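Local atomic coordinates of putative type VI secretion protein (PDB entry 6SKI), a protein that probably hydrolyses membrane phospholipids as the toxic effector Tle1, loaded on the VgrG spike of the type VI secretion system. Residues Pro448-Leu454 with Ile481-Tyr485; Pro307-Ile313 with Trp416-Cys420; Asn255-Asn260 with Gly507-Arg513; Asn52-Met58 with Ser149-Phe154. All blocks are in the same frame, centred on the assembly; numbering follows the deposited sequence.

Overall arrangement
The four contacts form two pairs, set on different parts of a Tle1-like α/β-hydrolase chain. Contacts 1 and 2 touch, their centres about 11 Å apart: W416 of helix 416-431 packs on P307 in contact 2 and on L451 and I482 of contact 1. Contacts 3 and 4 also touch, with centres about 12 Å apart, because F256 and I259 lie against helix 144-154. About 45 Å separates the centres of contacts 1 and 3, on opposite sides of the chain's centre. Along the chain contact 4 closes first. Contact 3 then spans a long loop enclosing contacts 2 and 1 in series, so the late strand 509-511 returns to the catalytic domain.

Contact 1: residues Pro448-Leu454 with Ile481-Tyr485; sequences PSELIFL and IIGKY
The hydroxyl of Y485 donates to E450 OE2, with OH and OE2 3.0 Å apart. It reaches the carboxylate on its anti side and 28° out of its plane, and the carboxylate stands steeply to the ring, the two planes 74° apart. An extended chain beyond CG carries the acid out to this point. The other oxygen, OE1, lies 3.3 Å from K484 CE, the lysine chain running across the carboxylate. K484 NZ stays 4.0 Å from OE1, too far for a salt bridge, though the opposite charges probably still attract and may steady the carboxylate.

L451 covers a face of the Y485 ring. Its CD1 sits 3.6 Å from the ring centroid of Y485 and only 11° off the normal, a CH-pi contact, while CD2 leans toward CD1 and CE1 of the ring. P448 passes near the phenolic end, its CB close to the hydroxyl. The contact joins residues 448-454, which lead into helix 452-466, to helix 476-483 and the residues that follow it; the two helices are successive in the chain and pack outside the hydrolase sheet. Where they meet, L454 CD1 reaches both isoleucines, 3.8 Å from I481 CG2 and equally far from I482 CG1. I481 CG2 also touches the E450 stem, 3.6 Å from E450 CG. W416 of helix 416-431 touches L451, I482 and Y485, and P413 also packs on the tyrosine.

Contact 2: residues Pro307-Ile313 with Trp416-Cys420; sequences PGAHSDI and WANVC
W416 lies across P307, the proline ring and the indole crossing at about a right angle. The nearest carbons are P307 CG and W416 CZ2, 3.6 Å apart, on the six-membered half of the indole. With CG anti to the backbone N (chi1 -174°), the indole swings from helix 416-431 toward the loop. V419, one turn on, lays its CB over one face of the ring, 3.9 Å above the plane. I313 approaches differently: its CD1 comes to the indole edge, 4.3 Å from W416 NE1, and the same methyl packs on C420 SG, so I313 bridges the tryptophan and the next helical turn.

The loop backbone follows the helix closely. D312 O lies 3.4 Å from W416 CD1, obliquely to the ring, and takes a CA-H...O contact from A417, whose CA is 3.6 Å away. I313 O rests on C420 CB. On the D312 carboxylate, OD2 accepts from H487 N and, weakly, from A309 N, tying down the turn that precedes it. L306 adds a further apolar surface against I313, W416 and C420.

Between these anchors the loop carries H310, whose ND1 is hydrogen-bonded to D245 OD2 and whose NE2 lies close to S197 OG. A histidine on a loop just after a sheet strand, here 303-306, is characteristic of the α/β-hydrolase fold, and the geometry is consistent with a Ser-His-Asp catalytic triad.

Contact 3: residues Asn255-Asn260 with Gly507-Arg513; sequences NFFDIN and GEIFIHR
A single parallel beta bridge, F256 opposite I509, lets the catalytic-domain loop 255-260 run beside strand 509-511. I509 uses both backbone groups: its N donates to N255 O at 2.8 Å, nearly straight at 176°, and its O accepts from F257 N, also at 2.8 Å. The next bond is made by a side chain. D258 OD1 accepts from I511 N at 2.9 Å, met on the syn side and 27° out of the carboxylate plane, at the place where a continuing parallel partner would offer a backbone carbonyl. The loop has already curled away there, as N260 N bonds back to F256 O.

Strand 509-511 is one arm of a two-stranded antiparallel hairpin with 500-502, and F510 pairs with W501 through its backbone, so the loop joins the hairpin on the edge that I509 and I511 offer. The phenylalanines of the loop part company. F256 turns inward, with I509 CG2 4.0 Å from its ring centroid over one face and I511 CG1 at the ring edge; I150 of helix 144-154 also packs on F256. F257, its CG anti to the backbone N (chi1 173°), goes to the exposed side. There its CG lies 3.4 Å from F510 CE2, the rings set obliquely, and E508 OE2 comes in plane to the F257 ring edge. D258 OD2 forms a long salt bridge to R513 NE, 4.0 Å away, approaching at the edge of the guanidinium group.

Contact 4: residues Asn52-Met58 with Ser149-Phe154; sequences NTASRLM and SILDIF
Helices 53-58 and 149-154 cross steeply, at a signed angle of -77°, with axes 8.4 Å apart at closest approach. The backbones come nearest at A54 and I150, whose CA atoms are 4.8 Å apart, a closeness that the small A54 side chain permits. A54 CB lies 3.5 Å from I153 CG1 and also touches S149, filling the crossing point.

N52 is the N-cap of helix 53-58: its OD1 accepts from S55 N at 3.0 Å, with CG held between the backbone N and the carbonyl carbon (chi1 53°). The far end of I153, CD1, meets the ND2 side of this capping amide. The other branch of I153, CG2, lies against S55 OG, a hydroxyl that hydrogen-bonds R198 NH2 and so links the crossing to helix 198-211 of the hydrolase core. This is mainly apolar helix-helix packing, joining the short helix after the long strand 22-43 to the end of helix 144-154.

M58 reaches along the second helix. Its CG slides past I150 CG2 at 3.6 Å, its SD rests 3.6 Å from I153 CG2, and the chain bends at chi3 (88°) to bring CE in plane to the edge of the F154 ring, 3.9 Å from CD2. On the other branch of I150, CD1 packs on L57 CB at 3.8 Å.

Contact 1: residues Pro448-Leu454 with Ile481-Tyr485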
# COMPACT_ATOMS: atom_id res chain seq x y z
N PRO A 448 -12.20 9.27 -19.37
CA PRO A 448 -13.30 9.35 -20.33
C PRO A 448 -14.03 10.67 -20.19
O PRO A 448 -14.01 11.30 -19.13
CB PRO A 448 -14.19 8.16 -19.95
CG PRO A 448 -13.28 7.23 -19.23
CD PRO A 448 -12.33 8.11 -18.48
N SER A 449 -14.68 11.09 -21.28
CA SER A 449 -15.43 12.34 -21.23
C SER A 449 -16.49 12.31 -20.15
O SER A 449 -16.65 13.29 -19.40
CB SER A 449 -16.06 12.62 -22.59
OG SER A 449 -15.19 12.22 -23.64
N GLU A 450 -17.18 11.18 -20.01
CA GLU A 450 -18.20 11.02 -18.97
C GLU A 450 -17.63 11.32 -17.59
O GLU A 450 -18.36 11.80 -16.71
CB GLU A 450 -18.75 9.60 -19.01
CG GLU A 450 -20.21 9.48 -18.63
CD GLU A 450 -20.69 8.05 -18.69
OE1 GLU A 450 -21.91 7.82 -18.52
OE2 GLU A 450 -19.85 7.15 -18.90
N LEU A 451 -16.35 11.05 -17.39
CA LEU A 451 -15.70 11.22 -16.10
C LEU A 451 -14.88 12.49 -16.00
O LEU A 451 -14.22 12.70 -14.98
CB LEU A 451 -14.81 10.02 -15.79
CG LEU A 451 -15.48 8.77 -15.22
CD1 LEU A 451 -14.46 7.90 -14.53
CD2 LEU A 451 -16.60 9.14 -14.27
N ILE A 452 -14.87 13.34 -17.03
CA ILE A 452 -14.01 14.52 -16.98
C ILE A 452 -14.54 15.54 -15.98
O ILE A 452 -13.88 15.86 -14.99
CB ILE A 452 -13.83 15.13 -18.38
CG1 ILE A 452 -12.71 14.41 -19.13
CG2 ILE A 452 -13.49 16.60 -18.29
CD1 ILE A 452 -12.70 14.68 -20.61
N PHE A 453 -15.77 16.01 -16.19
CA PHE A 453 -16.32 17.03 -15.31
C PHE A 453 -16.43 16.51 -13.89
O PHE A 453 -16.08 17.22 -12.93
CB PHE A 453 -17.68 17.51 -15.83
CG PHE A 453 -18.58 18.07 -14.76
CD1 PHE A 453 -18.50 19.40 -14.39
CD2 PHE A 453 -19.54 17.27 -14.16
CE1 PHE A 453 -19.33 19.92 -13.42
CE2 PHE A 453 -20.38 17.79 -13.19
CZ PHE A 453 -20.27 19.11 -12.82
N LEU A 454 -16.85 15.26 -13.73
CA LEU A 454 -16.92 14.67 -12.40
C LEU A 454 -15.57 14.70 -11.71
O LEU A 454 -15.50 15.02 -10.52
CB LEU A 454 -17.43 13.23 -12.48
CG LEU A 454 -18.88 13.07 -12.91
CD1 LEU A 454 -19.23 11.61 -13.06
CD2 LEU A 454 -19.75 13.74 -11.88
N ILE A 481 -23.50 7.65 -12.65
CA ILE A 481 -22.42 7.65 -13.63
C ILE A 481 -21.13 7.14 -13.00
O ILE A 481 -20.35 6.43 -13.65
CB ILE A 481 -22.24 9.07 -14.21
CG1 ILE A 481 -23.54 9.54 -14.86
CG2 ILE A 481 -21.11 9.09 -15.21
CD1 ILE A 481 -23.61 11.03 -15.07
N ILE A 482 -20.89 7.46 -11.73
CA ILE A 482 -19.73 6.91 -11.05
C ILE A 482 -19.94 5.44 -10.75
O ILE A 482 -18.98 4.66 -10.74
CB ILE A 482 -19.43 7.71 -9.77
CG1 ILE A 482 -19.05 9.15 -10.12
CG2 ILE A 482 -18.31 7.07 -8.98
CD1 ILE A 482 -19.16 10.09 -8.95
N GLY A 483 -21.18 5.02 -10.54
CA GLY A 483 -21.48 3.62 -10.32
C GLY A 483 -21.17 2.75 -11.51
O GLY A 483 -21.00 1.54 -11.36
N LYS A 484 -21.08 3.35 -12.71
CA LYS A 484 -20.53 2.59 -13.83
C LYS A 484 -19.10 2.15 -13.56
O LYS A 484 -18.66 1.12 -14.10
CB LYS A 484 -20.57 3.41 -15.12
CG LYS A 484 -21.88 4.08 -15.44
CD LYS A 484 -21.80 4.81 -16.77
CE LYS A 484 -23.18 5.00 -17.38
NZ LYS A 484 -24.20 5.34 -16.36
N TYR A 485 -18.36 2.89 -12.75
CA TYR A 485 -16.92 2.72 -12.62
C TYR A 485 -16.47 2.15 -11.29
O TYR A 485 -15.29 1.85 -11.13
CB TYR A 485 -16.21 4.06 -12.86
CG TYR A 485 -16.46 4.65 -14.22
CD1 TYR A 485 -17.62 5.36 -14.50
CD2 TYR A 485 -15.53 4.50 -15.24
CE1 TYR A 485 -17.84 5.89 -15.74
CE2 TYR A 485 -15.76 5.03 -16.49
CZ TYR A 485 -16.91 5.72 -16.73
OH TYR A 485 -17.13 6.26 -17.98

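Contact 2: residues Pro307-Ile313 with Trp416-Cys420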
# COMPACT_ATOMS: atom_id res chain seq x y z
N PRO A 307 -16.52 8.05 -3.85
CA PRO A 307 -17.25 6.85 -4.27
C PRO A 307 -16.34 5.86 -4.98
O PRO A 307 -15.53 6.23 -5.83
CB PRO A 307 -18.32 7.41 -5.22
CG PRO A 307 -17.72 8.69 -5.70
CD PRO A 307 -17.10 9.25 -4.46
N GLY A 308 -16.47 4.60 -4.61
CA GLY A 308 -15.67 3.55 -5.21
C GLY A 308 -15.31 2.50 -4.18
O GLY A 308 -15.57 2.63 -2.99
N ALA A 309 -14.69 1.44 -4.68
CA ALA A 309 -14.22 0.36 -3.84
C ALA A 309 -12.78 0.65 -3.40
O ALA A 309 -12.28 1.77 -3.57
CB ALA A 309 -14.34 -0.97 -4.60
N HIS A 310 -12.12 -0.34 -2.83
CA HIS A 310 -10.77 -0.16 -2.31
C HIS A 310 -9.78 0.10 -3.44
O HIS A 310 -9.02 1.09 -3.41
CB HIS A 310 -10.39 -1.39 -1.50
CG HIS A 310 -9.11 -1.26 -0.74
ND1 HIS A 310 -8.99 -0.45 0.36
CD2 HIS A 310 -7.91 -1.87 -0.91
CE1 HIS A 310 -7.76 -0.55 0.83
NE2 HIS A 310 -7.09 -1.40 0.08
N SER A 311 -9.78 -0.76 -4.45
CA SER A 311 -8.92 -0.62 -5.60
C SER A 311 -9.52 0.29 -6.67
O SER A 311 -8.98 0.39 -7.77
CB SER A 311 -8.60 -1.99 -6.19
OG SER A 311 -7.41 -2.52 -5.64
N ASP A 312 -10.63 0.96 -6.36
CA ASP A 312 -11.13 2.06 -7.17
C ASP A 312 -10.70 3.39 -6.60
O ASP A 312 -10.90 4.43 -7.25
CB ASP A 312 -12.66 2.01 -7.26
CG ASP A 312 -13.15 0.94 -8.20
OD1 ASP A 312 -12.57 0.83 -9.30
OD2 ASP A 312 -14.10 0.22 -7.85
N ILE A 313 -10.11 3.39 -5.42
CA ILE A 313 -9.50 4.56 -4.82
C ILE A 313 -7.99 4.49 -4.91
O ILE A 313 -7.33 5.48 -5.24
CB ILE A 313 -9.96 4.72 -3.35
CG1 ILE A 313 -11.48 4.79 -3.27
CG2 ILE A 313 -9.32 5.93 -2.72
CD1 ILE A 313 -12.09 6.01 -3.91
N TRP A 416 -11.94 5.25 -12.54
CA TRP A 416 -12.17 6.10 -11.39
C TRP A 416 -10.95 6.21 -10.49
O TRP A 416 -10.82 7.18 -9.73
CB TRP A 416 -13.37 5.58 -10.58
CG TRP A 416 -13.76 6.49 -9.47
CD1 TRP A 416 -13.58 6.29 -8.14
CD2 TRP A 416 -14.40 7.76 -9.60
NE1 TRP A 416 -14.06 7.35 -7.43
CE2 TRP A 416 -14.57 8.27 -8.30
CE3 TRP A 416 -14.84 8.52 -10.69
CZ2 TRP A 416 -15.17 9.50 -8.06
CZ3 TRP A 416 -15.43 9.74 -10.44
CH2 TRP A 416 -15.59 10.22 -9.14
N ALA A 417 -10.01 5.28 -10.61
CA ALA A 417 -8.75 5.41 -9.91
C ALA A 417 -7.86 6.47 -10.53
O ALA A 417 -7.00 7.02 -9.84
CB ALA A 417 -8.01 4.07 -9.89
N ASN A 418 -8.11 6.84 -11.79
CA ASN A 418 -7.43 7.99 -12.37
C ASN A 418 -7.96 9.28 -11.77
O ASN A 418 -7.20 10.23 -11.54
CB ASN A 418 -7.60 7.98 -13.88
CG ASN A 418 -6.96 6.79 -14.53
OD1 ASN A 418 -6.01 6.22 -14.00
ND2 ASN A 418 -7.47 6.40 -15.69
N VAL A 419 -9.26 9.34 -11.48
CA VAL A 419 -9.83 10.48 -10.79
C VAL A 419 -9.24 10.59 -9.39
O VAL A 419 -8.86 11.68 -8.93
CB VAL A 419 -11.36 10.38 -10.75
CG1 VAL A 419 -11.96 11.54 -9.97
CG2 VAL A 419 -11.93 10.32 -12.15
N CYS A 420 -9.15 9.46 -8.68
CA CYS A 420 -8.56 9.48 -7.35
C CYS A 420 -7.08 9.87 -7.41
O CYS A 420 -6.59 10.58 -6.52
CB CYS A 420 -8.74 8.12 -6.69
SG CYS A 420 -10.47 7.69 -6.44

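Contact 3: residues Asn255-Asn260 with Gly507-Arg513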
# COMPACT_ATOMS: atom_id res chain seq x y z
N ASN A 255 -6.77 -16.55 15.18
CA ASN A 255 -7.36 -17.88 15.21
C ASN A 255 -6.45 -18.95 14.63
O ASN A 255 -6.86 -20.11 14.54
CB ASN A 255 -8.70 -17.89 14.46
CG ASN A 255 -9.70 -16.93 15.06
OD1 ASN A 255 -9.74 -16.73 16.27
ND2 ASN A 255 -10.52 -16.33 14.21
N PHE A 256 -5.23 -18.60 14.24
CA PHE A 256 -4.26 -19.58 13.78
C PHE A 256 -3.58 -20.20 14.99
O PHE A 256 -2.90 -19.50 15.75
CB PHE A 256 -3.22 -18.94 12.87
CG PHE A 256 -3.72 -18.62 11.50
CD1 PHE A 256 -3.26 -19.31 10.40
CD2 PHE A 256 -4.64 -17.61 11.30
CE1 PHE A 256 -3.71 -19.02 9.14
CE2 PHE A 256 -5.10 -17.31 10.04
CZ PHE A 256 -4.63 -18.01 8.96
N PHE A 257 -3.76 -21.51 15.17
CA PHE A 257 -3.21 -22.19 16.34
C PHE A 257 -1.69 -22.08 16.38
O PHE A 257 -1.10 -21.94 17.46
CB PHE A 257 -3.63 -23.65 16.34
CG PHE A 257 -2.99 -24.47 17.41
CD1 PHE A 257 -3.41 -24.38 18.72
CD2 PHE A 257 -1.95 -25.33 17.11
CE1 PHE A 257 -2.82 -25.13 19.71
CE2 PHE A 257 -1.35 -26.08 18.09
CZ PHE A 257 -1.79 -25.98 19.39
N ASP A 258 -1.04 -22.13 15.22
CA ASP A 258 0.41 -22.23 15.19
C ASP A 258 1.08 -20.93 15.63
O ASP A 258 2.13 -20.97 16.28
CB ASP A 258 0.87 -22.61 13.78
CG ASP A 258 0.21 -23.87 13.28
OD1 ASP A 258 -0.90 -23.78 12.72
OD2 ASP A 258 0.81 -24.96 13.43
N ILE A 259 0.50 -19.78 15.29
CA ILE A 259 1.21 -18.51 15.37
C ILE A 259 0.46 -17.44 16.15
O ILE A 259 0.95 -16.32 16.24
CB ILE A 259 1.55 -17.99 13.96
CG1 ILE A 259 0.29 -17.96 13.09
CG2 ILE A 259 2.61 -18.87 13.31
CD1 ILE A 259 0.56 -17.69 11.64
N ASN A 260 -0.71 -17.75 16.71
CA ASN A 260 -1.46 -16.71 17.41
C ASN A 260 -0.75 -16.22 18.66
O ASN A 260 -1.14 -15.19 19.22
CB ASN A 260 -2.86 -17.20 17.78
CG ASN A 260 -2.84 -18.52 18.52
OD1 ASN A 260 -1.80 -18.98 18.99
ND2 ASN A 260 -4.00 -19.15 18.63
N GLY A 507 -13.46 -23.12 14.69
CA GLY A 507 -12.96 -22.19 13.70
C GLY A 507 -11.48 -21.93 13.79
O GLY A 507 -10.98 -21.04 13.08
N GLU A 508 -10.76 -22.67 14.62
CA GLU A 508 -9.32 -22.51 14.73
C GLU A 508 -8.64 -23.05 13.49
O GLU A 508 -9.04 -24.09 12.95
CB GLU A 508 -8.81 -23.23 15.97
CG GLU A 508 -7.35 -23.00 16.29
CD GLU A 508 -7.05 -23.13 17.76
OE1 GLU A 508 -7.85 -23.78 18.47
OE2 GLU A 508 -6.03 -22.58 18.22
N ILE A 509 -7.60 -22.36 13.03
CA ILE A 509 -6.89 -22.72 11.82
C ILE A 509 -5.61 -23.45 12.21
O ILE A 509 -4.90 -23.03 13.13
CB ILE A 509 -6.58 -21.49 10.95
CG1 ILE A 509 -7.86 -20.73 10.62
CG2 ILE A 509 -5.88 -21.91 9.67
CD1 ILE A 509 -7.96 -19.40 11.30
N PHE A 510 -5.32 -24.54 11.51
CA PHE A 510 -4.16 -25.38 11.76
C PHE A 510 -3.41 -25.49 10.45
O PHE A 510 -3.93 -26.05 9.48
CB PHE A 510 -4.59 -26.76 12.27
CG PHE A 510 -5.18 -26.73 13.65
CD1 PHE A 510 -6.54 -26.55 13.82
CD2 PHE A 510 -4.39 -26.89 14.76
CE1 PHE A 510 -7.09 -26.53 15.08
CE2 PHE A 510 -4.94 -26.87 16.02
CZ PHE A 510 -6.29 -26.69 16.18
N ILE A 511 -2.20 -24.94 10.41
CA ILE A 511 -1.40 -24.99 9.20
C ILE A 511 -0.87 -26.39 8.99
O ILE A 511 -0.39 -27.04 9.93
CB ILE A 511 -0.26 -23.96 9.27
CG1 ILE A 511 -0.83 -22.56 9.48
CG2 ILE A 511 0.59 -24.02 8.02
CD1 ILE A 511 0.22 -21.49 9.61
N HIS A 512 -0.97 -26.88 7.76
CA HIS A 512 -0.40 -28.18 7.42
C HIS A 512 1.11 -28.01 7.30
O HIS A 512 1.62 -27.56 6.27
CB HIS A 512 -1.01 -28.70 6.12
CG HIS A 512 -2.37 -29.29 6.30
ND1 HIS A 512 -3.25 -29.46 5.26
CD2 HIS A 512 -3.00 -29.75 7.41
CE1 HIS A 512 -4.37 -30.00 5.72
NE2 HIS A 512 -4.24 -30.19 7.02
N ARG A 513 1.82 -28.39 8.36
CA ARG A 513 3.25 -28.12 8.47
C ARG A 513 4.10 -29.15 7.75
O ARG A 513 5.32 -28.96 7.65
CB ARG A 513 3.64 -28.06 9.95
CG ARG A 513 3.01 -26.89 10.69
CD ARG A 513 3.59 -26.67 12.08
NE ARG A 513 3.50 -27.85 12.94
CZ ARG A 513 4.48 -28.73 13.10
NH1 ARG A 513 5.64 -28.57 12.47
NH2 ARG A 513 4.31 -29.77 13.91

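Contact 4: residues Asn52-Met58 with Ser149-Phe154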
# COMPACT_ATOMS: atom_id res chain seq x y z
N ASN A 52 0.44 -13.26 -2.53
CA ASN A 52 1.13 -14.48 -2.16
C ASN A 52 0.22 -15.36 -1.29
O ASN A 52 -0.82 -14.92 -0.80
CB ASN A 52 2.44 -14.19 -1.44
CG ASN A 52 2.28 -13.25 -0.27
OD1 ASN A 52 1.22 -13.16 0.34
ND2 ASN A 52 3.35 -12.54 0.06
N THR A 53 0.64 -16.61 -1.12
CA THR A 53 -0.18 -17.57 -0.39
C THR A 53 -0.39 -17.12 1.05
O THR A 53 -1.48 -17.32 1.61
CB THR A 53 0.48 -18.95 -0.43
OG1 THR A 53 0.47 -19.44 -1.77
CG2 THR A 53 -0.27 -19.93 0.45
N ALA A 54 0.62 -16.50 1.66
CA ALA A 54 0.53 -16.15 3.07
C ALA A 54 -0.56 -15.12 3.33
O ALA A 54 -1.29 -15.22 4.32
CB ALA A 54 1.89 -15.65 3.57
N SER A 55 -0.68 -14.11 2.46
CA SER A 55 -1.73 -13.10 2.62
C SER A 55 -3.11 -13.71 2.44
O SER A 55 -4.04 -13.46 3.23
CB SER A 55 -1.51 -11.98 1.61
OG SER A 55 -0.70 -10.95 2.15
N ARG A 56 -3.27 -14.52 1.40
CA ARG A 56 -4.55 -15.17 1.14
C ARG A 56 -4.95 -16.07 2.31
O ARG A 56 -6.14 -16.17 2.64
CB ARG A 56 -4.47 -15.97 -0.15
CG ARG A 56 -4.27 -15.11 -1.39
CD ARG A 56 -4.53 -15.89 -2.66
NE ARG A 56 -4.39 -17.33 -2.44
CZ ARG A 56 -3.33 -18.03 -2.84
NH1 ARG A 56 -2.33 -17.44 -3.47
NH2 ARG A 56 -3.28 -19.34 -2.61
N LEU A 57 -3.97 -16.72 2.94
CA LEU A 57 -4.28 -17.55 4.10
C LEU A 57 -4.56 -16.72 5.33
O LEU A 57 -5.38 -17.11 6.16
CB LEU A 57 -3.13 -18.52 4.37
CG LEU A 57 -2.88 -19.57 3.29
CD1 LEU A 57 -1.78 -20.51 3.71
CD2 LEU A 57 -4.16 -20.32 3.00
N MET A 58 -3.90 -15.57 5.47
CA MET A 58 -4.26 -14.64 6.54
C MET A 58 -5.72 -14.22 6.43
O MET A 58 -6.37 -13.98 7.44
CB MET A 58 -3.37 -13.40 6.48
CG MET A 58 -2.39 -13.27 7.62
SD MET A 58 -1.58 -11.66 7.62
CE MET A 58 -2.73 -10.70 8.60
N SER A 149 5.77 -17.40 7.11
CA SER A 149 5.33 -16.49 6.05
C SER A 149 4.10 -15.70 6.47
O SER A 149 4.01 -14.49 6.20
CB SER A 149 5.04 -17.28 4.78
OG SER A 149 6.21 -17.43 3.99
N ILE A 150 3.15 -16.35 7.14
CA ILE A 150 1.95 -15.66 7.58
C ILE A 150 2.29 -14.68 8.70
O ILE A 150 1.68 -13.61 8.80
CB ILE A 150 0.89 -16.69 8.01
CG1 ILE A 150 0.47 -17.54 6.82
CG2 ILE A 150 -0.33 -16.00 8.60
CD1 ILE A 150 -0.57 -18.57 7.15
N LEU A 151 3.28 -15.01 9.53
CA LEU A 151 3.73 -14.07 10.54
C LEU A 151 4.49 -12.90 9.93
O LEU A 151 4.45 -11.79 10.46
CB LEU A 151 4.61 -14.78 11.56
CG LEU A 151 3.92 -15.21 12.85
CD1 LEU A 151 4.88 -15.98 13.73
CD2 LEU A 151 3.35 -14.01 13.57
N ASP A 152 5.19 -13.14 8.82
CA ASP A 152 5.86 -12.07 8.11
C ASP A 152 4.86 -11.10 7.51
O ASP A 152 5.06 -9.88 7.54
CB ASP A 152 6.76 -12.65 7.02
CG ASP A 152 8.11 -13.09 7.55
OD1 ASP A 152 8.91 -13.63 6.76
OD2 ASP A 152 8.36 -12.90 8.75
N ILE A 153 3.77 -11.62 6.94
CA ILE A 153 2.72 -10.75 6.43
C ILE A 153 2.01 -10.03 7.57
O ILE A 153 1.63 -8.86 7.44
CB ILE A 153 1.72 -11.56 5.57
CG1 ILE A 153 2.47 -12.30 4.47
CG2 ILE A 153 0.67 -10.64 4.99
CD1 ILE A 153 2.97 -11.40 3.37
N PHE A 154 1.82 -10.71 8.70
CA PHE A 154 1.17 -10.08 9.84
C PHE A 154 1.97 -8.89 10.35
O PHE A 154 1.40 -7.86 10.74
CB PHE A 154 0.96 -11.11 10.95
CG PHE A 154 0.25 -10.57 12.15
CD1 PHE A 154 0.87 -10.54 13.38
CD2 PHE A 154 -1.05 -10.10 12.05
CE1 PHE A 154 0.22 -10.05 14.49
CE2 PHE A 154 -1.71 -9.61 13.16
CZ PHE A 154 -1.07 -9.58 14.38